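Alpha-ketoglutarate-dependent 2,4-dichlorophenoxyacetate dioxygenase (Bradyrhizobium diazoefficiens, PDB 5BKE) probably oxidises aryloxyalkanoate herbicides such as 2,4-dichlorophenoxyacetate, using a 2-oxoglutarate cosubstrate at a non-haem metal centre. Local coordinates at residues L130-V135 / W249-D253; L85-L91 / R275-T281; E163-H169 / P193-V199. All coordinates share one frame; numbering follows the deposited sequence.

Contact 1. Residues L130-V135 / W249-D253; sequences LSARVV and WKLHD. With OGA (N-oxalylglycine), chain O.
W249 sets the benzene part of its indole against L130 and A132 of strand 127-132. L130 crosses it at about a right angle, its CD2 reaching to 3.6 Å from W249 CZ2, while the A132 methyl CB rests 3.7 Å from W249 CE3. With CG beside the backbone N (chi1 -72°), the indole also sends NE1 to T142, whose hydroxyl is bonded to N-oxalylglycine. Replacing the indole by an alanine side chain is likely to open a gap beside L130 and A132 and leave the T142 hydroxyl without its NE1 donor. K250 contributes through its backbone, which works inside the loop: N donates to D253 OD2 at 3.0 Å, from above the carboxylate plane, and O accepts from D253 N, closing a type II turn. L251 follows, its N 3.6 Å from V135 CG2; its CD1 lies 3.3 Å from R133 O. L251 CG also sits over the centre of the H252 ring. H252, at the third position of the turn with positive phi (64°), donates its N to A132 O at 3.0 Å. D253 completes the pairing by accepting A132 N on its carbonyl O at 3.1 Å, almost straight at the hydrogen (167°). The same carbonyl accepts from a water that is also bonded to S131 OG, the hydroxyl that R133 NE grips within the guanidinium plane. The D253 carboxylate has further partners in H247 and H46. A tight turn is thus docked by two backbone bonds on A132 just before the chain enters strand 254-258, the neighbour of strand 127-132 in the larger sheet. This fits the double-stranded beta-helix core of the TauD/TfdA family, with L130 lining the N-oxalylglycine pocket.

Contact 2. Residues L85-L91 / R275-T281; sequences LNDVSNL and RDMRRAT. With OGA (N-oxalylglycine), chain O.
D87, paired with R278 across the sheet, has its OD1 gripped by both donors of S89: OG at 2.7 Å on the syn side and the backbone N, an Asx turn, on the anti side. R80 adds a salt bridge to the same oxygen. N86 and R279 form the antiparallel hydrogen-bonded pair, and past the strand V88 N donates to M277 O at 3.2 Å. Beyond it N90 OD1 receives R275 N at 2.7 Å from above the amide's carbonyl plane, while N90 N returns a bond to R275 O. R278 holds D276 side-on, NE and NH2 taking one carboxylate oxygen each. R275, extended from CG to NE, carries its guanidinium to one end of N-oxalylglycine. There R275 NH1 binds N-oxalylglycine O3 at 2.8 Å and R275 NH2 binds N-oxalylglycine O4 at 3.0 Å. M277 CG lies over one face of the R275 guanidinium, toward its rim. At the other end R279 NH1 meets N-oxalylglycine O1 at 2.8 Å; NE and NH2 both bind T281 OG1, which fixes the guanidinium's rotation. V88 CG2 lies 3.5 Å from N-oxalylglycine O2. Two arginines, one just before strand 276-281 and one on it, thus hold both carboxylates of the 2-oxoglutarate analogue, probably balancing their charge and orienting it at the manganese.

Contact 3. Residues E163-H169 / P193-V199; sequences EDLVCEH and PVLQRLV
V166-H169 and V194-R197 pair as antiparallel strands, and their backbone bonds run in two reciprocal couples, C167 with Q196 and H169 with V194. The shortest are C167 N to Q196 O and H169 N to V194 O, both 2.8 Å. L198 N extends the pairing to L165 O at 3.0 Å. Polar side chains gather at the R197 end. Bends at chi2 and chi3 curl this arginine back so that NH2 reaches E163 O at 2.9 Å; NE binds a water shared with E163 O, L165 O and V199 N. The E163 carboxylate makes a long salt bridge to R197 (OE2 to NH2, 3.6 Å), its OE1 pairing with K208. Elsewhere H169 ND1 is bonded to S119 OG, and the Q196 amide to S119 O through NE2 and to T288 through OE1. Apolar contacts divide between the faces. V166 CG1 touches L195 CB at 3.7 Å, and L195 CD2 runs alongside E168 CG. On the opposite face Q196 CG stands over the H169 ring in a CH-pi contact, 3.9 Å from its centroid. C167 SG meets L198 CD1 there. These strands form the middle of a four-stranded antiparallel sheet, flanked by 208-210 and 216-219, and helix 224-238 packs on C167 and L198.

Contacts 1 and 2 share one sheet and one ligand: strands 127-132 and 276-281 are neighbours, joined by backbone bonds between S131 and R278 and between R133 and D276, and L130 packs on V88 while W249 packs on M277. Contact 2 is the more buried and is rich in charge, with two of its arginines serving the ligand; contact 1 lies partly at the surface and joins a turn to strand 127-132 with largely apolar side-chain contacts, L130 among them lining the pocket. Contact 3, also partly buried, stands across the chain's centre, about 28 Å from contact 2 between centres. It belongs to a separate sheet, nested in sequence within both others, and its charged end is bridged by water.

Contact 1. Residues L130-V135 / W249-D253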
loop_
_atom_site.group_PDB
_atom_site.type_symbol
_atom_site.label_atom_id
_atom_site.label_comp_id
_atom_site.label_asym_id
_atom_site.label_seq_id
_atom_site.Cartn_x
_atom_site.Cartn_y
_atom_site.Cartn_z
ATOM N N LEU C 130 8.010 -35.317 -28.389
ATOM C CA LEU C 130 7.076 -36.335 -28.876
ATOM C C LEU C 130 6.399 -35.984 -30.204
ATOM O O LEU C 130 5.726 -34.950 -30.331
ATOM C CB LEU C 130 6.032 -36.654 -27.802
ATOM C CG LEU C 130 5.194 -37.925 -27.960
ATOM C CD1 LEU C 130 6.077 -39.160 -27.895
ATOM C CD2 LEU C 130 4.122 -37.992 -26.885
ATOM N N SER C 131 6.583 -36.873 -31.179
ATOM C CA SER C 131 6.051 -36.711 -32.528
ATOM C C SER C 131 4.922 -37.711 -32.786
ATOM O O SER C 131 5.051 -38.899 -32.475
ATOM C CB SER C 131 7.182 -36.868 -33.537
ATOM O OG SER C 131 6.718 -36.935 -34.864
ATOM N N ALA C 132 3.806 -37.206 -33.319
ATOM C CA ALA C 132 2.620 -38.021 -33.631
ATOM C C ALA C 132 2.663 -38.509 -35.083
ATOM O O ALA C 132 2.462 -37.729 -36.022
ATOM C CB ALA C 132 1.344 -37.230 -33.362
ATOM N N ARG C 133 2.934 -39.799 -35.260
ATOM C CA ARG C 133 3.117 -40.370 -36.598
ATOM C C ARG C 133 1.847 -41.033 -37.107
ATOM O O ARG C 133 1.503 -40.884 -38.281
ATOM C CB ARG C 133 4.309 -41.333 -36.629
ATOM C CG ARG C 133 5.615 -40.735 -36.121
ATOM C CD ARG C 133 6.095 -39.545 -36.945
ATOM N NE ARG C 133 7.409 -39.095 -36.492
ATOM C CZ ARG C 133 8.570 -39.613 -36.897
ATOM N NH1 ARG C 133 9.709 -39.138 -36.405
ATOM N NH2 ARG C 133 8.597 -40.612 -37.783
ATOM N N VAL C 134 1.168 -41.763 -36.221
ATOM C CA VAL C 134 -0.197 -42.260 -36.448
ATOM C C VAL C 134 -1.018 -41.933 -35.196
ATOM O O VAL C 134 -0.673 -42.364 -34.089
ATOM C CB VAL C 134 -0.258 -43.788 -36.766
ATOM C CG1 VAL C 134 -1.700 -44.245 -36.997
ATOM C CG2 VAL C 134 0.606 -44.148 -37.977
ATOM N N VAL C 135 -2.100 -41.175 -35.382
ATOM C CA VAL C 135 -2.951 -40.720 -34.273
ATOM C C VAL C 135 -4.036 -41.747 -34.011
ATOM O O VAL C 135 -4.769 -42.128 -34.924
ATOM C CB VAL C 135 -3.576 -39.314 -34.546
ATOM C CG1 VAL C 135 -4.658 -38.953 -33.521
ATOM C CG2 VAL C 135 -2.497 -38.243 -34.566
ATOM N N TRP C 249 -4.411 -34.537 -29.790
ATOM C CA TRP C 249 -3.425 -34.800 -30.848
ATOM C C TRP C 249 -3.958 -34.612 -32.271
ATOM O O TRP C 249 -5.048 -35.079 -32.609
ATOM C CB TRP C 249 -2.854 -36.211 -30.687
ATOM C CG TRP C 249 -1.933 -36.349 -29.524
ATOM C CD1 TRP C 249 -2.221 -36.900 -28.309
ATOM C CD2 TRP C 249 -0.570 -35.920 -29.460
ATOM N NE1 TRP C 249 -1.118 -36.844 -27.491
ATOM C CE2 TRP C 249 -0.089 -36.254 -28.175
ATOM C CE3 TRP C 249 0.302 -35.303 -30.376
ATOM C CZ2 TRP C 249 1.228 -35.971 -27.765
ATOM C CZ3 TRP C 249 1.618 -35.033 -29.978
ATOM C CH2 TRP C 249 2.065 -35.366 -28.680
ATOM N N LYS C 250 -3.176 -33.920 -33.091
ATOM C CA LYS C 250 -3.362 -33.910 -34.540
ATOM C C LYS C 250 -2.140 -34.545 -35.178
ATOM O O LYS C 250 -1.037 -34.487 -34.616
ATOM C CB LYS C 250 -3.557 -32.485 -35.086
ATOM C CG LYS C 250 -4.869 -31.816 -34.693
ATOM C CD LYS C 250 -4.806 -30.314 -34.970
ATOM C CE LYS C 250 -5.640 -29.506 -33.978
ATOM N NZ LYS C 250 -7.104 -29.724 -34.170
ATOM N N LEU C 251 -2.348 -35.131 -36.358
ATOM C CA LEU C 251 -1.296 -35.751 -37.155
ATOM C C LEU C 251 -0.115 -34.816 -37.394
ATOM O O LEU C 251 -0.301 -33.667 -37.797
ATOM C CB LEU C 251 -1.868 -36.253 -38.487
ATOM C CG LEU C 251 -0.943 -37.006 -39.455
ATOM C CD1 LEU C 251 -0.300 -38.215 -38.788
ATOM C CD2 LEU C 251 -1.724 -37.425 -40.688
ATOM N N HIS C 252 1.090 -35.328 -37.128
ATOM C CA HIS C 252 2.352 -34.569 -37.206
ATOM C C HIS C 252 2.512 -33.403 -36.216
ATOM O O HIS C 252 3.323 -32.506 -36.453
ATOM C CB HIS C 252 2.667 -34.106 -38.642
ATOM C CG HIS C 252 2.600 -35.198 -39.664
ATOM N ND1 HIS C 252 2.054 -35.010 -40.915
ATOM C CD2 HIS C 252 3.003 -36.492 -39.621
ATOM C CE1 HIS C 252 2.131 -36.135 -41.602
ATOM N NE2 HIS C 252 2.701 -37.050 -40.839
ATOM N N ASP C 253 1.771 -33.414 -35.106
ATOM C CA ASP C 253 2.117 -32.544 -33.978
ATOM C C ASP C 253 3.496 -32.952 -33.439
ATOM O O ASP C 253 3.869 -34.135 -33.504
ATOM C CB ASP C 253 1.129 -32.699 -32.829
ATOM C CG ASP C 253 -0.148 -31.897 -33.008
ATOM O OD1 ASP C 253 -0.268 -31.086 -33.955
ATOM O OD2 ASP C 253 -1.048 -32.099 -32.156
HETATM C C1 OGA O . 6.472 -40.165 -23.148
HETATM C C2 OGA O . 5.098 -40.298 -22.716
HETATM C C4 OGA O . 2.741 -40.370 -23.415
HETATM C C5 OGA O . 2.052 -40.513 -24.745
HETATM O O1 OGA O . 7.327 -39.894 -22.271
HETATM O O2 OGA O . 6.730 -40.283 -24.367
HETATM O "O2'" OGA O . 4.884 -40.540 -21.531
HETATM O O3 OGA O . 2.396 -41.480 -25.463
HETATM N N1 OGA O . 4.156 -40.109 -23.630
HETATM O O4 OGA O . 1.192 -39.664 -25.074
HETATM O O HOH W 1 5.803 -34.397 -35.471
#

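Contact 2. Residues L85-L91 / R275-T281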
loop_
_atom_site.group_PDB
_atom_site.type_symbol
_atom_site.label_atom_id
_atom_site.label_comp_id
_atom_site.label_asym_id
_atom_site.label_seq_id
_atom_site.Cartn_x
_atom_site.Cartn_y
_atom_site.Cartn_z
ATOM N N LEU C 85 15.428 -42.762 -31.460
ATOM C CA LEU C 85 14.171 -42.477 -30.748
ATOM C C LEU C 85 13.623 -43.589 -29.855
ATOM O O LEU C 85 13.736 -44.779 -30.174
ATOM C CB LEU C 85 13.079 -42.026 -31.728
ATOM C CG LEU C 85 13.348 -40.887 -32.722
ATOM C CD1 LEU C 85 12.027 -40.457 -33.322
ATOM C CD2 LEU C 85 14.050 -39.687 -32.113
ATOM N N ASN C 86 13.030 -43.179 -28.735
ATOM C CA ASN C 86 12.285 -44.085 -27.865
ATOM C C ASN C 86 10.922 -44.355 -28.486
ATOM O O ASN C 86 10.207 -43.433 -28.914
ATOM C CB ASN C 86 12.109 -43.509 -26.454
ATOM C CG ASN C 86 13.370 -42.861 -25.935
ATOM O OD1 ASN C 86 13.495 -41.631 -25.948
ATOM N ND2 ASN C 86 14.334 -43.683 -25.518
ATOM N N ASP C 87 10.589 -45.636 -28.542
ATOM C CA ASP C 87 9.333 -46.081 -29.071
ATOM C C ASP C 87 8.345 -46.050 -27.914
ATOM O O ASP C 87 8.429 -46.862 -26.987
ATOM C CB ASP C 87 9.497 -47.482 -29.667
ATOM C CG ASP C 87 8.267 -47.959 -30.416
ATOM O OD1 ASP C 87 7.208 -47.292 -30.388
ATOM O OD2 ASP C 87 8.365 -49.032 -31.035
ATOM N N VAL C 88 7.441 -45.071 -27.956
ATOM C CA VAL C 88 6.361 -44.958 -26.961
ATOM C C VAL C 88 4.980 -45.231 -27.602
ATOM O O VAL C 88 3.942 -44.785 -27.101
ATOM C CB VAL C 88 6.412 -43.617 -26.173
ATOM C CG1 VAL C 88 7.676 -43.534 -25.322
ATOM C CG2 VAL C 88 6.327 -42.419 -27.101
ATOM N N SER C 89 5.001 -45.976 -28.713
ATOM C CA SER C 89 3.802 -46.446 -29.416
ATOM C C SER C 89 3.116 -47.619 -28.697
ATOM O O SER C 89 3.580 -48.074 -27.648
ATOM C CB SER C 89 4.159 -46.842 -30.857
ATOM O OG SER C 89 4.705 -48.148 -30.920
ATOM N N ASN C 90 2.008 -48.100 -29.262
ATOM C CA ASN C 90 1.368 -49.328 -28.782
ATOM C C ASN C 90 1.649 -50.548 -29.694
ATOM O O ASN C 90 0.913 -51.544 -29.670
ATOM C CB ASN C 90 -0.138 -49.094 -28.558
ATOM C CG ASN C 90 -0.923 -48.920 -29.855
ATOM O OD1 ASN C 90 -0.381 -48.560 -30.902
ATOM N ND2 ASN C 90 -2.223 -49.170 -29.777
ATOM N N LEU C 91 2.727 -50.454 -30.478
ATOM C CA LEU C 91 3.077 -51.452 -31.502
ATOM C C LEU C 91 4.279 -52.321 -31.104
ATOM O O LEU C 91 5.187 -51.857 -30.407
ATOM C CB LEU C 91 3.360 -50.757 -32.850
ATOM C CG LEU C 91 2.466 -49.611 -33.364
ATOM C CD1 LEU C 91 3.132 -48.885 -34.523
ATOM C CD2 LEU C 91 1.072 -50.088 -33.754
ATOM N N ARG C 275 -1.254 -46.621 -32.612
ATOM C CA ARG C 275 -0.874 -45.347 -32.029
ATOM C C ARG C 275 0.631 -45.256 -32.149
ATOM O O ARG C 275 1.340 -45.812 -31.327
ATOM C CB ARG C 275 -1.314 -45.267 -30.558
ATOM C CG ARG C 275 -1.128 -43.885 -29.951
ATOM C CD ARG C 275 -1.756 -43.776 -28.581
ATOM N NE ARG C 275 -1.766 -42.387 -28.110
ATOM C CZ ARG C 275 -0.837 -41.839 -27.323
ATOM N NH1 ARG C 275 0.209 -42.553 -26.890
ATOM N NH2 ARG C 275 -0.955 -40.565 -26.969
ATOM N N ASP C 276 1.110 -44.589 -33.194
ATOM C CA ASP C 276 2.540 -44.482 -33.457
ATOM C C ASP C 276 3.078 -43.132 -32.963
ATOM O O ASP C 276 2.975 -42.102 -33.651
ATOM C CB ASP C 276 2.857 -44.733 -34.938
ATOM C CG ASP C 276 4.347 -44.917 -35.210
ATOM O OD1 ASP C 276 5.182 -44.710 -34.299
ATOM O OD2 ASP C 276 4.695 -45.266 -36.359
ATOM N N MET C 277 3.637 -43.174 -31.752
ATOM C CA MET C 277 4.190 -42.009 -31.068
ATOM C C MET C 277 5.666 -42.283 -30.782
ATOM O O MET C 277 6.016 -43.339 -30.230
ATOM C CB MET C 277 3.432 -41.721 -29.757
ATOM C CG MET C 277 1.913 -41.638 -29.867
ATOM S SD MET C 277 1.301 -40.273 -30.893
ATOM C CE MET C 277 1.619 -38.874 -29.815
ATOM N N ARG C 278 6.518 -41.336 -31.170
ATOM C CA ARG C 278 7.978 -41.490 -31.101
ATOM C C ARG C 278 8.619 -40.299 -30.381
ATOM O O ARG C 278 8.296 -39.147 -30.668
ATOM C CB ARG C 278 8.563 -41.647 -32.504
ATOM C CG ARG C 278 7.837 -42.666 -33.371
ATOM C CD ARG C 278 8.523 -42.884 -34.701
ATOM N NE ARG C 278 7.741 -43.789 -35.533
ATOM C CZ ARG C 278 8.046 -44.154 -36.779
ATOM N NH1 ARG C 278 9.138 -43.698 -37.391
ATOM N NH2 ARG C 278 7.235 -44.986 -37.423
ATOM N N ARG C 279 9.528 -40.599 -29.456
ATOM C CA ARG C 279 10.133 -39.613 -28.548
ATOM C C ARG C 279 11.651 -39.477 -28.749
ATOM O O ARG C 279 12.349 -40.476 -28.869
ATOM C CB ARG C 279 9.829 -39.992 -27.082
ATOM C CG ARG C 279 10.142 -38.909 -26.051
ATOM C CD ARG C 279 9.845 -39.367 -24.630
ATOM N NE ARG C 279 11.012 -39.977 -24.000
ATOM C CZ ARG C 279 11.005 -40.714 -22.885
ATOM N NH1 ARG C 279 9.880 -40.975 -22.227
ATOM N NH2 ARG C 279 12.150 -41.202 -22.421
ATOM N N ALA C 280 12.145 -38.245 -28.802
ATOM C CA ALA C 280 13.574 -37.985 -28.608
ATOM C C ALA C 280 13.774 -37.471 -27.184
ATOM O O ALA C 280 12.958 -36.678 -26.676
ATOM C CB ALA C 280 14.099 -36.986 -29.624
ATOM N N THR C 281 14.840 -37.933 -26.539
ATOM C CA THR C 281 15.140 -37.537 -25.156
ATOM C C THR C 281 16.530 -36.919 -25.035
ATOM O O THR C 281 17.526 -37.507 -25.471
ATOM C CB THR C 281 14.965 -38.706 -24.169
ATOM O OG1 THR C 281 13.763 -39.412 -24.491
ATOM C CG2 THR C 281 14.839 -38.188 -22.745
HETATM C C1 OGA O . 6.472 -40.165 -23.148
HETATM C C2 OGA O . 5.098 -40.298 -22.716
HETATM C C4 OGA O . 2.741 -40.370 -23.415
HETATM C C5 OGA O . 2.052 -40.513 -24.745
HETATM O O1 OGA O . 7.327 -39.894 -22.271
HETATM O O2 OGA O . 6.730 -40.283 -24.367
HETATM O "O2'" OGA O . 4.884 -40.540 -21.531
HETATM O O3 OGA O . 2.396 -41.480 -25.463
HETATM N N1 OGA O . 4.156 -40.109 -23.630
HETATM O O4 OGA O . 1.192 -39.664 -25.074
HETATM O O HOH W 2 1.182 -45.172 -27.500
#

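Contact 3. Residues E163-H169 / P193-V199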
loop_
_atom_site.group_PDB
_atom_site.type_symbol
_atom_site.label_atom_id
_atom_site.label_comp_id
_atom_site.label_asym_id
_atom_site.label_seq_id
_atom_site.Cartn_x
_atom_site.Cartn_y
_atom_site.Cartn_z
ATOM N N GLU C 163 10.693 -29.111 2.115
ATOM C CA GLU C 163 11.907 -28.488 1.555
ATOM C C GLU C 163 13.106 -29.430 1.348
ATOM O O GLU C 163 13.709 -29.431 0.271
ATOM C CB GLU C 163 12.298 -27.227 2.361
ATOM C CG GLU C 163 13.577 -26.496 1.926
ATOM C CD GLU C 163 13.520 -25.886 0.523
ATOM O OE1 GLU C 163 12.459 -25.365 0.113
ATOM O OE2 GLU C 163 14.558 -25.909 -0.182
ATOM N N ASP C 164 13.429 -30.232 2.362
ATOM C CA ASP C 164 14.634 -31.077 2.330
ATOM C C ASP C 164 14.345 -32.565 2.137
ATOM O O ASP C 164 15.262 -33.389 2.188
ATOM C CB ASP C 164 15.492 -30.850 3.584
ATOM C CG ASP C 164 16.008 -29.417 3.689
ATOM O OD1 ASP C 164 16.814 -29.001 2.833
ATOM O OD2 ASP C 164 15.598 -28.701 4.625
ATOM N N LEU C 165 13.082 -32.905 1.889
ATOM C CA LEU C 165 12.689 -34.299 1.688
ATOM C C LEU C 165 13.261 -34.925 0.404
ATOM O O LEU C 165 13.418 -34.254 -0.627
ATOM C CB LEU C 165 11.167 -34.451 1.767
ATOM C CG LEU C 165 10.486 -34.116 3.106
ATOM C CD1 LEU C 165 8.988 -34.394 3.023
ATOM C CD2 LEU C 165 11.108 -34.855 4.289
ATOM N N VAL C 166 13.603 -36.206 0.502
ATOM C CA VAL C 166 14.174 -36.964 -0.611
ATOM C C VAL C 166 13.268 -38.164 -0.922
ATOM O O VAL C 166 12.837 -38.885 -0.008
ATOM C CB VAL C 166 15.641 -37.398 -0.309
ATOM C CG1 VAL C 166 16.207 -38.295 -1.397
ATOM C CG2 VAL C 166 16.551 -36.180 -0.159
ATOM N N CYS C 167 12.990 -38.364 -2.214
ATOM C CA CYS C 167 12.198 -39.509 -2.697
ATOM C C CYS C 167 13.076 -40.575 -3.357
ATOM O O CYS C 167 14.088 -40.255 -3.977
ATOM C CB CYS C 167 11.131 -39.047 -3.695
ATOM S SG CYS C 167 9.974 -37.785 -3.104
ATOM N N GLU C 168 12.663 -41.833 -3.226
ATOM C CA GLU C 168 13.269 -42.955 -3.945
ATOM C C GLU C 168 12.452 -43.269 -5.199
ATOM O O GLU C 168 11.271 -43.613 -5.109
ATOM C CB GLU C 168 13.378 -44.192 -3.043
ATOM C CG GLU C 168 14.262 -43.967 -1.827
ATOM C CD GLU C 168 14.669 -45.235 -1.082
ATOM O OE1 GLU C 168 14.516 -46.362 -1.622
ATOM O OE2 GLU C 168 15.168 -45.086 0.059
ATOM N N HIS C 169 13.084 -43.121 -6.359
ATOM C CA HIS C 169 12.425 -43.356 -7.640
ATOM C C HIS C 169 12.902 -44.671 -8.265
ATOM O O HIS C 169 14.110 -44.934 -8.338
ATOM C CB HIS C 169 12.737 -42.248 -8.635
ATOM C CG HIS C 169 12.148 -40.912 -8.301
ATOM N ND1 HIS C 169 11.247 -40.276 -9.128
ATOM C CD2 HIS C 169 12.375 -40.063 -7.268
ATOM C CE1 HIS C 169 10.937 -39.099 -8.614
ATOM N NE2 HIS C 169 11.615 -38.942 -7.489
ATOM N N PRO C 193 16.466 -48.462 -7.095
ATOM C CA PRO C 193 15.980 -47.119 -6.728
ATOM C C PRO C 193 17.066 -46.042 -6.621
ATOM O O PRO C 193 18.151 -46.318 -6.104
ATOM C CB PRO C 193 15.330 -47.346 -5.367
ATOM C CG PRO C 193 14.844 -48.746 -5.440
ATOM C CD PRO C 193 15.921 -49.485 -6.185
ATOM N N VAL C 194 16.765 -44.847 -7.144
ATOM C CA VAL C 194 17.634 -43.673 -7.030
ATOM C C VAL C 194 16.982 -42.571 -6.182
ATOM O O VAL C 194 15.750 -42.529 -6.024
ATOM C CB VAL C 194 18.084 -43.100 -8.405
ATOM C CG1 VAL C 194 18.733 -44.175 -9.270
ATOM C CG2 VAL C 194 16.933 -42.419 -9.134
ATOM N N LEU C 195 17.822 -41.701 -5.632
ATOM C CA LEU C 195 17.371 -40.597 -4.785
ATOM C C LEU C 195 17.175 -39.342 -5.617
ATOM O O LEU C 195 17.967 -39.065 -6.519
ATOM C CB LEU C 195 18.360 -40.331 -3.635
ATOM C CG LEU C 195 18.674 -41.456 -2.621
ATOM C CD1 LEU C 195 19.672 -40.978 -1.570
ATOM C CD2 LEU C 195 17.430 -42.032 -1.955
ATOM N N GLN C 196 16.092 -38.615 -5.334
ATOM C CA GLN C 196 15.813 -37.310 -5.939
ATOM C C GLN C 196 15.173 -36.420 -4.896
ATOM O O GLN C 196 14.371 -36.888 -4.083
ATOM C CB GLN C 196 14.860 -37.402 -7.151
ATOM C CG GLN C 196 15.228 -38.397 -8.255
ATOM C CD GLN C 196 16.275 -37.894 -9.248
ATOM O OE1 GLN C 196 16.780 -36.776 -9.147
ATOM N NE2 GLN C 196 16.594 -38.729 -10.225
ATOM N N ARG C 197 15.520 -35.138 -4.932
ATOM C CA ARG C 197 14.847 -34.110 -4.124
ATOM C C ARG C 197 13.368 -34.026 -4.494
ATOM O O ARG C 197 13.021 -34.120 -5.677
ATOM C CB ARG C 197 15.482 -32.740 -4.359
ATOM C CG ARG C 197 16.916 -32.581 -3.873
ATOM C CD ARG C 197 17.015 -32.409 -2.363
ATOM N NE ARG C 197 16.289 -31.236 -1.859
ATOM C CZ ARG C 197 16.777 -29.999 -1.822
ATOM N NH1 ARG C 197 17.995 -29.752 -2.274
ATOM N NH2 ARG C 197 16.037 -29.003 -1.342
ATOM N N LEU C 198 12.515 -33.860 -3.481
ATOM C CA LEU C 198 11.097 -33.583 -3.683
ATOM C C LEU C 198 10.896 -32.167 -4.210
ATOM O O LEU C 198 9.971 -31.909 -4.981
ATOM C CB LEU C 198 10.314 -33.795 -2.380
ATOM C CG LEU C 198 8.782 -33.654 -2.351
ATOM C CD1 LEU C 198 8.086 -34.535 -3.386
ATOM C CD2 LEU C 198 8.229 -33.943 -0.955
ATOM N N VAL C 199 11.767 -31.255 -3.788
ATOM C CA VAL C 199 11.707 -29.858 -4.219
ATOM C C VAL C 199 12.975 -29.525 -4.996
ATOM O O VAL C 199 14.096 -29.658 -4.473
ATOM C CB VAL C 199 11.521 -28.892 -3.026
ATOM C CG1 VAL C 199 11.466 -27.440 -3.505
ATOM C CG2 VAL C 199 10.261 -29.243 -2.246
HETATM O O HOH W 3 13.636 -31.572 -1.433
HETATM O O HOH W 4 16.958 -26.837 0.886
HETATM O O HOH W 5 11.421 -36.320 -6.179
#